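Local atomic coordinates of 6-phospho-beta-d glycosidase (Streptococcus pyogenes, PDB entry 5FOO), a protein that probably hydrolyses 6-phospho-beta-glucosides, as a glycoside hydrolase whose active site holds 6-phosphocyclophellitol. Residues Gly16-His27 with Thr75-Phe86; Gly368-Arg378 with Lys429-Asn437. The protein carries 1 engineered substitution. All blocks are in the same frame, centred on the assembly; numbering follows the deposited sequence.

The chain builds an eight-stranded parallel beta/alpha barrel, and the two contacts lie in series along it, neither nested nor crossed. Interaction 1 comes first: after strand 9-13, residues Gly-16 to His-27 meet the end of strand 72-76 and helix 79-82, closing a loop that contains helices 30-37 and 54-67. Interaction 2 does the same for the last two strands, joining the loop after strand 362-367 to residues 429-437, beyond strand 410-416, with helix 387-405 in between. Their centres are about 26 Å apart and they do not touch each other, yet both reach 6-phosphocyclophellitol, interaction 1 through Gln-18 and interaction 2 through Tyr-432.

Interaction 1. Residues Gly16-His27 with Thr75-Phe86; sequences GPQSEGRFAKQH and TSIQWTRLIDDF. With JAZ (6-phosphocyclophellitol), chain G; PO4 (phosphate ion), chain M.
Gly-16 and Ser-76 bring the two backbones within 4.9 Å, CA to CA, and the chains draw together again at Lys-25 with Arg-81 and at His-27 with Thr-80. Gly-16 N donates to Ser-76 OG at 2.8 Å; glycine, lacking a side chain, permits this closeness. Further on, the type II turn from Arg-22 to Lys-25 wraps the end of Arg-81. The CG of Arg-81 lies anti to the backbone N (chi1 -179°) and the chain bends at chi3, so the guanidinium comes edge-on to its acceptors: NE bonds Glu-20 OE1 at 2.8 Å in a salt bridge, while NH1 and NH2 both grip Phe-23 O. Lys-25 CB covers one guanidinium face. Gln-78 NE2 reaches the same Glu-20 OE1 at 2.7 Å from the opposite face of the carboxylate, whose OE2 bonds Tyr-99. This polar cluster fastens the loop after the first barrel strand to the one after the second, the former carrying Gln-18, whose amide spans two hydroxyls of 6-phosphocyclophellitol, with NE2 3.0 Å from O15. Glutamine suits position 78: its one amide donates to Glu-20 and accepts from Lys-25 NZ, itself salt-bridged to Asp-32. At the far end the His-27 ring has Phe-86 CZ over one face; its NE2 donates to Asp-84 O at 2.7 Å, and ND1 to a phosphate ion, probably from the crystallisation liquor.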
loop_
_atom_site.group_PDB
_atom_site.type_symbol
_atom_site.label_atom_id
_atom_site.label_comp_id
_atom_site.label_asym_id
_atom_site.label_seq_id
_atom_site.Cartn_x
_atom_site.Cartn_y
_atom_site.Cartn_z
ATOM N N GLY A 16 5.342 -1.386 -8.897
ATOM C CA GLY A 16 5.671 -1.433 -10.342
ATOM C C GLY A 16 5.405 -0.061 -11.032
ATOM O O GLY A 16 6.277 0.480 -11.736
ATOM N N PRO A 17 4.210 0.500 -10.830
ATOM C CA PRO A 17 3.881 1.749 -11.513
ATOM C C PRO A 17 4.761 2.940 -11.094
ATOM O O PRO A 17 5.047 3.801 -11.919
ATOM C CB PRO A 17 2.410 1.974 -11.144
ATOM C CG PRO A 17 1.880 0.623 -10.813
ATOM C CD PRO A 17 3.041 -0.078 -10.150
ATOM N N GLN A 18 5.199 2.992 -9.845
ATOM C CA GLN A 18 5.912 4.137 -9.349
ATOM C C GLN A 18 7.404 4.045 -9.643
ATOM O O GLN A 18 8.085 5.057 -9.572
ATOM C CB GLN A 18 5.677 4.292 -7.880
ATOM C CG GLN A 18 4.220 4.523 -7.559
ATOM C CD GLN A 18 3.959 4.613 -6.087
ATOM O OE1 GLN A 18 3.592 3.611 -5.439
ATOM N NE2 GLN A 18 4.079 5.837 -5.537
ATOM N N SER A 19 7.919 2.844 -9.981
ATOM C CA SER A 19 9.324 2.675 -10.162
ATOM C C SER A 19 9.722 2.290 -11.589
ATOM O O SER A 19 10.787 2.688 -12.033
ATOM C CB SER A 19 9.828 1.624 -9.153
ATOM O OG SER A 19 9.202 0.356 -9.396
ATOM N N GLU A 20 8.912 1.482 -12.282
ATOM C CA GLU A 20 9.390 0.790 -13.492
ATOM C C GLU A 20 9.615 1.671 -14.696
ATOM O O GLU A 20 10.633 1.546 -15.387
ATOM C CB GLU A 20 8.410 -0.295 -13.932
ATOM C CG GLU A 20 8.407 -1.568 -13.081
ATOM C CD GLU A 20 7.257 -2.516 -13.392
ATOM O OE1 GLU A 20 6.617 -2.340 -14.486
ATOM O OE2 GLU A 20 7.018 -3.477 -12.583
ATOM N N GLY A 21 8.641 2.539 -14.963
ATOM C CA GLY A 21 8.521 3.154 -16.299
ATOM C C GLY A 21 7.649 2.266 -17.174
ATOM O O GLY A 21 7.401 1.113 -16.829
ATOM N N ARG A 22 7.159 2.818 -18.282
ATOM C CA ARG A 22 6.299 2.093 -19.212
ATOM C C ARG A 22 7.071 1.383 -20.316
ATOM O O ARG A 22 6.470 0.820 -21.204
ATOM C CB ARG A 22 5.296 3.038 -19.811
ATOM C CG ARG A 22 4.281 3.512 -18.758
ATOM C CD ARG A 22 3.177 4.384 -19.422
ATOM N NE ARG A 22 2.502 3.710 -20.528
ATOM C CZ ARG A 22 1.689 4.270 -21.436
ATOM N NH1 ARG A 22 1.353 5.577 -21.436
ATOM N NH2 ARG A 22 1.205 3.510 -22.393
ATOM N N PHE A 23 8.397 1.359 -20.210
ATOM C CA PHE A 23 9.242 0.700 -21.163
ATOM C C PHE A 23 8.732 -0.687 -21.366
ATOM O O PHE A 23 8.573 -1.352 -20.381
ATOM C CB PHE A 23 10.652 0.597 -20.633
ATOM C CG PHE A 23 11.269 1.921 -20.333
ATOM C CD1 PHE A 23 11.787 2.689 -21.343
ATOM C CD2 PHE A 23 11.352 2.387 -19.004
ATOM C CE1 PHE A 23 12.370 3.920 -21.056
ATOM C CE2 PHE A 23 11.945 3.601 -18.727
ATOM C CZ PHE A 23 12.451 4.356 -19.750
ATOM N N ALA A 24 8.491 -1.075 -22.640
ATOM C CA ALA A 24 7.952 -2.392 -23.060
ATOM C C ALA A 24 6.675 -2.906 -22.362
ATOM O O ALA A 24 6.487 -4.121 -22.238
ATOM C CB ALA A 24 9.023 -3.454 -22.980
ATOM N N LYS A 25 5.805 -2.003 -21.923
ATOM C CA LYS A 25 4.649 -2.405 -21.177
ATOM C C LYS A 25 3.496 -2.358 -22.109
ATOM O O LYS A 25 3.178 -1.293 -22.625
ATOM C CB LYS A 25 4.415 -1.533 -19.914
ATOM C CG LYS A 25 3.507 -2.187 -18.881
ATOM C CD LYS A 25 3.385 -1.387 -17.586
ATOM C CE LYS A 25 2.497 -0.168 -17.804
ATOM N NZ LYS A 25 2.199 0.653 -16.604
ATOM N N GLN A 26 2.811 -3.482 -22.256
ATOM C CA GLN A 26 1.826 -3.634 -23.309
ATOM C C GLN A 26 0.600 -2.745 -23.110
ATOM O O GLN A 26 0.014 -2.269 -24.087
ATOM C CB GLN A 26 1.427 -5.106 -23.422
ATOM C CG GLN A 26 0.429 -5.411 -24.508
ATOM C CD GLN A 26 0.122 -6.908 -24.681
ATOM O OE1 GLN A 26 0.802 -7.810 -24.208
ATOM N NE2 GLN A 26 -0.922 -7.158 -25.391
ATOM N N HIS A 27 0.147 -2.564 -21.876
ATOM C CA HIS A 27 -1.160 -1.940 -21.680
ATOM C C HIS A 27 -0.964 -0.776 -20.779
ATOM O O HIS A 27 0.012 -0.718 -20.027
ATOM C CB HIS A 27 -2.166 -2.916 -20.979
ATOM C CG HIS A 27 -2.412 -4.229 -21.677
ATOM N ND1 HIS A 27 -3.316 -4.371 -22.715
ATOM C CD2 HIS A 27 -1.953 -5.479 -21.421
ATOM C CE1 HIS A 27 -3.381 -5.634 -23.095
ATOM N NE2 HIS A 27 -2.524 -6.326 -22.360
ATOM N N THR A 75 7.871 -4.893 -3.965
ATOM C CA THR A 75 7.340 -4.190 -5.105
ATOM C C THR A 75 6.024 -4.854 -5.590
ATOM O O THR A 75 5.461 -5.687 -4.932
ATOM C CB THR A 75 8.403 -4.084 -6.234
ATOM O OG1 THR A 75 8.015 -3.073 -7.189
ATOM C CG2 THR A 75 8.637 -5.404 -6.942
ATOM N N SER A 76 5.517 -4.442 -6.736
ATOM C CA SER A 76 4.327 -5.030 -7.275
ATOM C C SER A 76 4.566 -5.468 -8.687
ATOM O O SER A 76 5.439 -4.950 -9.387
ATOM C CB SER A 76 3.128 -4.076 -7.173
ATOM O OG SER A 76 3.198 -3.014 -8.120
ATOM N N ILE A 77 3.800 -6.493 -9.069
ATOM C CA ILE A 77 3.696 -6.951 -10.470
ATOM C C ILE A 77 2.474 -6.234 -11.051
ATOM O O ILE A 77 1.370 -6.256 -10.444
ATOM C CB ILE A 77 3.524 -8.495 -10.559
ATOM C CG1 ILE A 77 4.771 -9.243 -10.055
ATOM C CG2 ILE A 77 3.175 -8.955 -11.965
ATOM C CD1 ILE A 77 4.603 -10.767 -9.937
ATOM N N GLN A 78 2.688 -5.617 -12.209
ATOM C CA GLN A 78 1.627 -4.935 -12.997
ATOM C C GLN A 78 0.917 -5.890 -13.883
ATOM O O GLN A 78 1.522 -6.434 -14.765
ATOM C CB GLN A 78 2.183 -3.812 -13.843
ATOM C CG GLN A 78 2.757 -2.669 -12.990
ATOM C CD GLN A 78 2.975 -1.383 -13.794
ATOM O OE1 GLN A 78 2.035 -0.693 -14.133
ATOM N NE2 GLN A 78 4.228 -1.068 -14.072
ATOM N N TRP A 79 -0.382 -6.063 -13.632
ATOM C CA TRP A 79 -1.308 -6.715 -14.512
ATOM C C TRP A 79 -1.132 -6.233 -15.971
ATOM O O TRP A 79 -1.157 -7.041 -16.929
ATOM C CB TRP A 79 -2.704 -6.367 -13.978
ATOM C CG TRP A 79 -3.828 -7.189 -14.431
ATOM C CD1 TRP A 79 -3.825 -8.131 -15.416
ATOM C CD2 TRP A 79 -5.181 -7.134 -13.910
ATOM N NE1 TRP A 79 -5.091 -8.665 -15.562
ATOM C CE2 TRP A 79 -5.939 -8.078 -14.643
ATOM C CE3 TRP A 79 -5.823 -6.368 -12.891
ATOM C CZ2 TRP A 79 -7.294 -8.273 -14.413
ATOM C CZ3 TRP A 79 -7.149 -6.571 -12.662
ATOM C CH2 TRP A 79 -7.890 -7.507 -13.434
ATOM N N THR A 80 -0.934 -4.924 -16.130
ATOM C CA THR A 80 -0.780 -4.311 -17.429
ATOM C C THR A 80 0.540 -4.645 -18.125
ATOM O O THR A 80 0.623 -4.448 -19.314
ATOM C CB THR A 80 -0.884 -2.767 -17.340
ATOM O OG1 THR A 80 0.081 -2.237 -16.396
ATOM C CG2 THR A 80 -2.287 -2.366 -16.985
ATOM N N ARG A 81 1.543 -5.170 -17.403
ATOM C CA ARG A 81 2.817 -5.663 -18.016
ATOM C C ARG A 81 2.803 -7.167 -18.237
ATOM O O ARG A 81 3.263 -7.623 -19.251
ATOM C CB ARG A 81 4.027 -5.310 -17.121
ATOM C CG ARG A 81 5.348 -5.748 -17.694
ATOM C CD ARG A 81 6.502 -5.317 -16.853
ATOM N NE ARG A 81 6.674 -3.883 -16.764
ATOM C CZ ARG A 81 7.111 -3.081 -17.719
ATOM N NH1 ARG A 81 7.425 -3.535 -18.883
ATOM N NH2 ARG A 81 7.242 -1.748 -17.473
ATOM N N LEU A 82 2.321 -7.930 -17.267
ATOM C CA LEU A 82 2.425 -9.412 -17.340
ATOM C C LEU A 82 1.448 -10.055 -18.330
ATOM O O LEU A 82 1.766 -11.075 -18.937
ATOM C CB LEU A 82 2.215 -10.052 -15.986
ATOM C CG LEU A 82 2.474 -11.575 -15.911
ATOM C CD1 LEU A 82 3.876 -11.948 -16.470
ATOM C CD2 LEU A 82 2.340 -12.008 -14.458
ATOM N N ILE A 83 0.259 -9.473 -18.478
ATOM C CA ILE A 83 -0.790 -10.099 -19.234
ATOM C C ILE A 83 -0.984 -9.507 -20.616
ATOM O O ILE A 83 -0.944 -8.303 -20.811
ATOM C CB ILE A 83 -2.105 -10.092 -18.427
ATOM C CG1 ILE A 83 -1.962 -10.878 -17.126
ATOM C CG2 ILE A 83 -3.260 -10.653 -19.276
ATOM C CD1 ILE A 83 -1.514 -12.347 -17.271
ATOM N N ASP A 84 -1.171 -10.385 -21.592
ATOM C CA ASP A 84 -1.366 -9.997 -22.959
ATOM C C ASP A 84 -2.890 -9.843 -23.162
ATOM O O ASP A 84 -3.389 -8.733 -23.248
ATOM C CB ASP A 84 -0.721 -11.042 -23.885
ATOM C CG ASP A 84 -1.058 -10.826 -25.377
ATOM O OD1 ASP A 84 -1.696 -9.841 -25.787
ATOM O OD2 ASP A 84 -0.711 -11.694 -26.159
ATOM N N ASP A 85 -3.633 -10.949 -23.134
ATOM C CA ASP A 85 -5.067 -10.917 -23.378
ATOM C C ASP A 85 -5.655 -11.075 -21.971
ATOM O O ASP A 85 -5.459 -12.092 -21.324
ATOM C CB ASP A 85 -5.428 -12.060 -24.360
ATOM C CG ASP A 85 -6.947 -12.330 -24.482
ATOM O OD1 ASP A 85 -7.776 -11.789 -23.726
ATOM O OD2 ASP A 85 -7.295 -13.173 -25.347
ATOM N N PHE A 86 -6.330 -10.044 -21.490
ATOM C CA PHE A 86 -6.913 -10.038 -20.162
ATOM C C PHE A 86 -7.991 -11.085 -19.942
ATOM O O PHE A 86 -8.120 -11.582 -18.836
ATOM C CB PHE A 86 -7.514 -8.681 -19.816
ATOM C CG PHE A 86 -6.525 -7.574 -19.735
ATOM C CD1 PHE A 86 -5.461 -7.634 -18.867
ATOM C CD2 PHE A 86 -6.694 -6.434 -20.478
ATOM C CE1 PHE A 86 -4.555 -6.602 -18.785
ATOM C CE2 PHE A 86 -5.792 -5.380 -20.386
ATOM C CZ PHE A 86 -4.721 -5.462 -19.530
HETATM C C2 JAZ G . 2.649 6.462 -1.931
HETATM C C3 JAZ G . 2.508 4.925 -1.908
HETATM C C4 JAZ G . 1.400 4.501 -0.950
HETATM C C5 JAZ G . 1.636 4.994 0.470
HETATM C C6 JAZ G . 1.897 6.484 0.479
HETATM C C7 JAZ G . 2.989 6.895 -0.510
HETATM C C8 JAZ G . 3.354 8.372 -0.391
HETATM O O9 JAZ G . 2.193 9.124 -0.733
HETATM P P10 JAZ G . 2.369 10.548 -1.414
HETATM O O11 JAZ G . 0.972 10.993 -1.667
HETATM O O12 JAZ G . 3.335 10.500 -2.523
HETATM O O13 JAZ G . 3.028 11.387 -0.408
HETATM O O14 JAZ G . 0.672 7.190 0.244
HETATM O O15 JAZ G . 3.733 6.862 -2.776
HETATM O O16 JAZ G . 2.163 4.529 -3.212
HETATM O O17 JAZ G . 1.261 3.090 -0.964
HETATM P P PO4 M . -4.630 -0.627 -23.480
HETATM O O1 PO4 M . -5.998 0.023 -23.657
HETATM O O2 PO4 M . -3.920 -1.020 -24.754
HETATM O O3 PO4 M . -4.916 -2.009 -22.748
HETATM O O4 PO4 M . -3.759 0.398 -22.876
HETATM O O HOH W 1 10.353 -2.124 -8.310
HETATM O O HOH W 2 7.967 -3.861 -10.219
HETATM O O HOH W 3 4.914 1.439 -15.682
HETATM O O HOH W 4 7.686 -5.900 -20.265
HETATM O O HOH W 5 4.109 -5.956 -21.210
#

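Interaction 2. Residues Gly368-Arg378 with Lys429-Asn437; sequences GVGISGEDRYR and KNRYGLVEN. With JAZ (6-phosphocyclophellitol), chain G.
Lys-429 meets Ser-372 through its backbone, its carbonyl O lying 3.2 Å from Ser-372 CB. Asn-430 follows, resting CB against the peptide between Gly-370 and Ile-371; its buried ND2, 3.6 Å from Ser-372 N, has no polar partner in the model, whereas Ser-372 N is taken by Asp-336. Arg-431 makes a single antiparallel bridge with Ile-371, a hydrogen-bonded pair: Arg-431 N donates to Ile-371 O at 2.8 Å and receives Ile-371 N on its own O. Arg-431 CB lies 3.4 Å from Glu-374 OE1, and a bend at chi2 turns the arginine chain back so that NH1 binds Asn-437 O and Asp-420. Glu-374 is held by Tyr-388, Lys-447 and Arg-389.

The bridge joins the loops that follow the seventh and eighth strands of the barrel, at the rim of the ligand pocket. There Tyr-432 lays its ring on Gly-370, whose CA stands 3.4 Å from the ring centroid, almost on the normal, in a CH-pi contact; glycine, lacking a side chain, lets the ring come this close. Tyr-432 OH donates to the phosphate oxygen O13 of 6-phosphocyclophellitol, though modelled too close for the length to be trusted, and a water links the same hydroxyl to Gly-370 N. Past Gly-433 the chain enters strand 435-437, where Glu-436, extended with CG anti to the backbone N (chi1 173°), sends its carboxylate to the guanidinium edge of Arg-378. NH1 donates to OE2 at 3.1 Å and NH2 to OE1, the latter modelled doubtfully short, a two-pronged salt bridge with the planes 42° apart.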
loop_
_atom_site.group_PDB
_atom_site.type_symbol
_atom_site.label_atom_id
_atom_site.label_comp_id
_atom_site.label_asym_id
_atom_site.label_seq_id
_atom_site.Cartn_x
_atom_site.Cartn_y
_atom_site.Cartn_z
ATOM N N GLY A 368 7.315 6.201 5.979
ATOM C CA GLY A 368 8.301 7.145 5.503
ATOM C C GLY A 368 7.758 8.553 5.542
ATOM O O GLY A 368 6.595 8.795 5.959
ATOM N N VAL A 369 8.626 9.464 5.146
ATOM C CA VAL A 369 8.349 10.906 5.159
ATOM C C VAL A 369 8.892 11.533 3.865
ATOM O O VAL A 369 10.025 11.262 3.422
ATOM C CB VAL A 369 8.939 11.630 6.405
ATOM C CG1 VAL A 369 10.459 11.571 6.463
ATOM C CG2 VAL A 369 8.458 13.093 6.419
ATOM N N GLY A 370 8.052 12.374 3.277
ATOM C CA GLY A 370 8.274 12.962 1.978
ATOM C C GLY A 370 8.478 14.473 2.118
ATOM O O GLY A 370 7.689 15.124 2.822
ATOM N N ILE A 371 9.489 15.011 1.427
ATOM C CA ILE A 371 9.942 16.421 1.558
ATOM C C ILE A 371 10.289 16.891 0.164
ATOM O O ILE A 371 10.819 16.112 -0.628
ATOM C CB ILE A 371 11.199 16.457 2.472
ATOM C CG1 ILE A 371 10.794 16.094 3.903
ATOM C CG2 ILE A 371 11.971 17.774 2.482
ATOM C CD1 ILE A 371 9.765 17.042 4.486
ATOM N N SER A 372 9.963 18.136 -0.163
ATOM C CA SER A 372 10.433 18.773 -1.417
ATOM C C SER A 372 11.790 19.497 -1.260
ATOM O O SER A 372 12.338 19.631 -0.165
ATOM C CB SER A 372 9.369 19.738 -1.952
ATOM O OG SER A 372 9.160 20.749 -1.007
ATOM N N GLY A 373 12.360 19.903 -2.379
ATOM C CA GLY A 373 13.550 20.735 -2.363
ATOM C C GLY A 373 14.722 20.177 -1.570
ATOM O O GLY A 373 15.438 20.941 -0.855
ATOM N N GLU A 374 14.971 18.864 -1.709
ATOM C CA GLU A 374 16.012 18.261 -0.881
ATOM C C GLU A 374 17.401 18.703 -1.316
ATOM O O GLU A 374 18.362 18.404 -0.618
ATOM C CB GLU A 374 15.939 16.715 -0.871
ATOM C CG GLU A 374 14.708 16.152 -0.187
ATOM C CD GLU A 374 14.848 14.680 0.154
ATOM O OE1 GLU A 374 15.239 13.875 -0.757
ATOM O OE2 GLU A 374 14.578 14.370 1.339
ATOM N N ASP A 375 17.519 19.342 -2.494
ATOM C CA ASP A 375 18.749 20.077 -2.868
ATOM C C ASP A 375 19.263 20.965 -1.826
ATOM O O ASP A 375 20.449 21.049 -1.600
ATOM C CB ASP A 375 18.559 20.935 -4.086
ATOM C CG ASP A 375 19.287 20.387 -5.219
ATOM O OD1 ASP A 375 20.535 20.554 -5.251
ATOM O OD2 ASP A 375 18.622 19.720 -6.021
ATOM N N ARG A 376 18.358 21.614 -1.153
ATOM C CA ARG A 376 18.754 22.502 -0.110
ATOM C C ARG A 376 19.579 21.857 0.985
ATOM O O ARG A 376 20.302 22.579 1.609
ATOM C CB ARG A 376 17.530 23.208 0.485
ATOM C CG ARG A 376 16.881 24.213 -0.467
ATOM C CD ARG A 376 15.918 25.117 0.294
ATOM N NE ARG A 376 14.899 24.283 0.930
ATOM C CZ ARG A 376 13.765 23.872 0.355
ATOM N NH1 ARG A 376 13.426 24.266 -0.866
ATOM N NH2 ARG A 376 12.937 23.089 1.030
ATOM N N TYR A 377 19.489 20.535 1.208
ATOM C CA TYR A 377 20.193 19.875 2.302
ATOM C C TYR A 377 21.451 19.130 1.887
ATOM O O TYR A 377 22.030 18.408 2.701
ATOM C CB TYR A 377 19.276 18.915 3.082
ATOM C CG TYR A 377 18.006 19.526 3.639
ATOM C CD1 TYR A 377 16.840 19.645 2.852
ATOM C CD2 TYR A 377 17.953 19.968 4.969
ATOM C CE1 TYR A 377 15.671 20.203 3.372
ATOM C CE2 TYR A 377 16.782 20.524 5.499
ATOM C CZ TYR A 377 15.649 20.638 4.706
ATOM O OH TYR A 377 14.500 21.162 5.275
ATOM N N ARG A 378 21.928 19.312 0.671
ATOM C CA ARG A 378 23.196 18.658 0.336
ATOM C C ARG A 378 24.341 19.337 1.101
ATOM O O ARG A 378 24.327 20.533 1.287
ATOM C CB ARG A 378 23.530 18.633 -1.158
ATOM C CG ARG A 378 22.389 18.724 -2.131
ATOM C CD ARG A 378 22.928 18.685 -3.559
ATOM N NE ARG A 378 23.107 17.307 -3.832
ATOM C CZ ARG A 378 22.210 16.495 -4.378
ATOM N NH1 ARG A 378 21.052 16.918 -4.851
ATOM N NH2 ARG A 378 22.532 15.233 -4.474
ATOM N N LYS A 429 7.359 15.796 -6.699
ATOM C CA LYS A 429 7.336 16.942 -5.797
ATOM C C LYS A 429 7.981 16.633 -4.432
ATOM O O LYS A 429 8.855 17.357 -3.966
ATOM C CB LYS A 429 5.890 17.352 -5.565
ATOM C CG LYS A 429 5.746 18.611 -4.742
ATOM C CD LYS A 429 4.263 18.890 -4.520
ATOM C CE LYS A 429 4.190 20.176 -3.688
ATOM N NZ LYS A 429 2.795 20.557 -3.511
ATOM N N ASN A 430 7.517 15.575 -3.794
ATOM C CA ASN A 430 8.036 15.202 -2.499
ATOM C C ASN A 430 8.795 13.871 -2.613
ATOM O O ASN A 430 8.277 12.925 -3.194
ATOM C CB ASN A 430 6.918 15.046 -1.488
ATOM C CG ASN A 430 6.000 16.262 -1.420
ATOM O OD1 ASN A 430 4.806 16.185 -1.787
ATOM N ND2 ASN A 430 6.516 17.342 -0.924
ATOM N N ARG A 431 10.032 13.877 -2.098
ATOM C CA ARG A 431 10.986 12.756 -2.168
ATOM C C ARG A 431 10.914 12.016 -0.854
ATOM O O ARG A 431 10.925 12.646 0.180
ATOM C CB ARG A 431 12.396 13.277 -2.438
ATOM C CG ARG A 431 12.534 14.253 -3.633
ATOM C CD ARG A 431 12.075 13.557 -4.889
ATOM N NE ARG A 431 12.302 14.300 -6.126
ATOM C CZ ARG A 431 13.315 14.122 -6.947
ATOM N NH1 ARG A 431 14.291 13.236 -6.699
ATOM N NH2 ARG A 431 13.368 14.859 -8.036
ATOM N N TYR A 432 10.723 10.705 -0.940
ATOM C CA TYR A 432 10.700 9.773 0.207
ATOM C C TYR A 432 11.941 8.835 0.325
ATOM O O TYR A 432 12.049 8.093 1.260
ATOM C CB TYR A 432 9.456 8.861 0.100
ATOM C CG TYR A 432 8.118 9.490 0.470
ATOM C CD1 TYR A 432 7.370 10.235 -0.446
ATOM C CD2 TYR A 432 7.580 9.305 1.737
ATOM C CE1 TYR A 432 6.129 10.791 -0.103
ATOM C CE2 TYR A 432 6.342 9.845 2.091
ATOM C CZ TYR A 432 5.612 10.600 1.170
ATOM O OH TYR A 432 4.389 11.128 1.584
ATOM N N GLY A 433 12.870 8.871 -0.620
ATOM C CA GLY A 433 13.894 7.858 -0.714
ATOM C C GLY A 433 14.902 7.918 0.398
ATOM O O GLY A 433 15.237 9.019 0.938
ATOM N N LEU A 434 15.430 6.747 0.727
ATOM C CA LEU A 434 16.732 6.695 1.403
ATOM C C LEU A 434 17.842 7.053 0.386
ATOM O O LEU A 434 18.939 7.425 0.739
ATOM C CB LEU A 434 16.981 5.260 1.884
ATOM C CG LEU A 434 16.008 4.669 2.864
ATOM C CD1 LEU A 434 16.286 3.176 3.004
ATOM C CD2 LEU A 434 16.059 5.395 4.215
ATOM N N VAL A 435 17.558 6.842 -0.882
ATOM C CA VAL A 435 18.486 7.054 -1.970
ATOM C C VAL A 435 17.822 7.987 -2.970
ATOM O O VAL A 435 16.718 7.733 -3.446
ATOM C CB VAL A 435 18.804 5.727 -2.680
ATOM C CG1 VAL A 435 19.776 5.937 -3.846
ATOM C CG2 VAL A 435 19.374 4.714 -1.655
ATOM N N GLU A 436 18.554 9.030 -3.324
ATOM C CA GLU A 436 18.094 10.075 -4.222
ATOM C C GLU A 436 18.082 9.519 -5.625
ATOM O O GLU A 436 18.974 8.759 -5.984
ATOM C CB GLU A 436 19.132 11.225 -4.143
ATOM C CG GLU A 436 18.927 12.336 -5.122
ATOM C CD GLU A 436 20.060 13.350 -5.137
ATOM O OE1 GLU A 436 21.093 13.229 -4.395
ATOM O OE2 GLU A 436 19.878 14.258 -5.959
ATOM N N ASN A 437 17.130 9.926 -6.423
ATOM C CA ASN A 437 17.169 9.691 -7.840
ATOM C C ASN A 437 17.159 11.032 -8.575
ATOM O O ASN A 437 16.325 11.896 -8.309
ATOM C CB ASN A 437 15.961 8.894 -8.342
ATOM C CG ASN A 437 16.143 8.396 -9.765
ATOM O OD1 ASN A 437 17.289 8.230 -10.257
ATOM N ND2 ASN A 437 15.054 8.111 -10.420
HETATM C C2 JAZ G . 2.649 6.462 -1.931
HETATM C C3 JAZ G . 2.508 4.925 -1.908
HETATM C C4 JAZ G . 1.400 4.501 -0.950
HETATM C C5 JAZ G . 1.636 4.994 0.470
HETATM C C6 JAZ G . 1.897 6.484 0.479
HETATM C C7 JAZ G . 2.989 6.895 -0.510
HETATM C C8 JAZ G . 3.354 8.372 -0.391
HETATM O O9 JAZ G . 2.193 9.124 -0.733
HETATM P P10 JAZ G . 2.369 10.548 -1.414
HETATM O O11 JAZ G . 0.972 10.993 -1.667
HETATM O O12 JAZ G . 3.335 10.500 -2.523
HETATM O O13 JAZ G . 3.028 11.387 -0.408
HETATM O O14 JAZ G . 0.672 7.190 0.244
HETATM O O15 JAZ G . 3.733 6.862 -2.776
HETATM O O16 JAZ G . 2.163 4.529 -3.212
HETATM O O17 JAZ G . 1.261 3.090 -0.964
HETATM O O HOH W 6 11.150 8.101 3.759
HETATM O O HOH W 7 5.220 12.301 3.893
HETATM O O HOH W 8 11.353 17.906 -4.842
#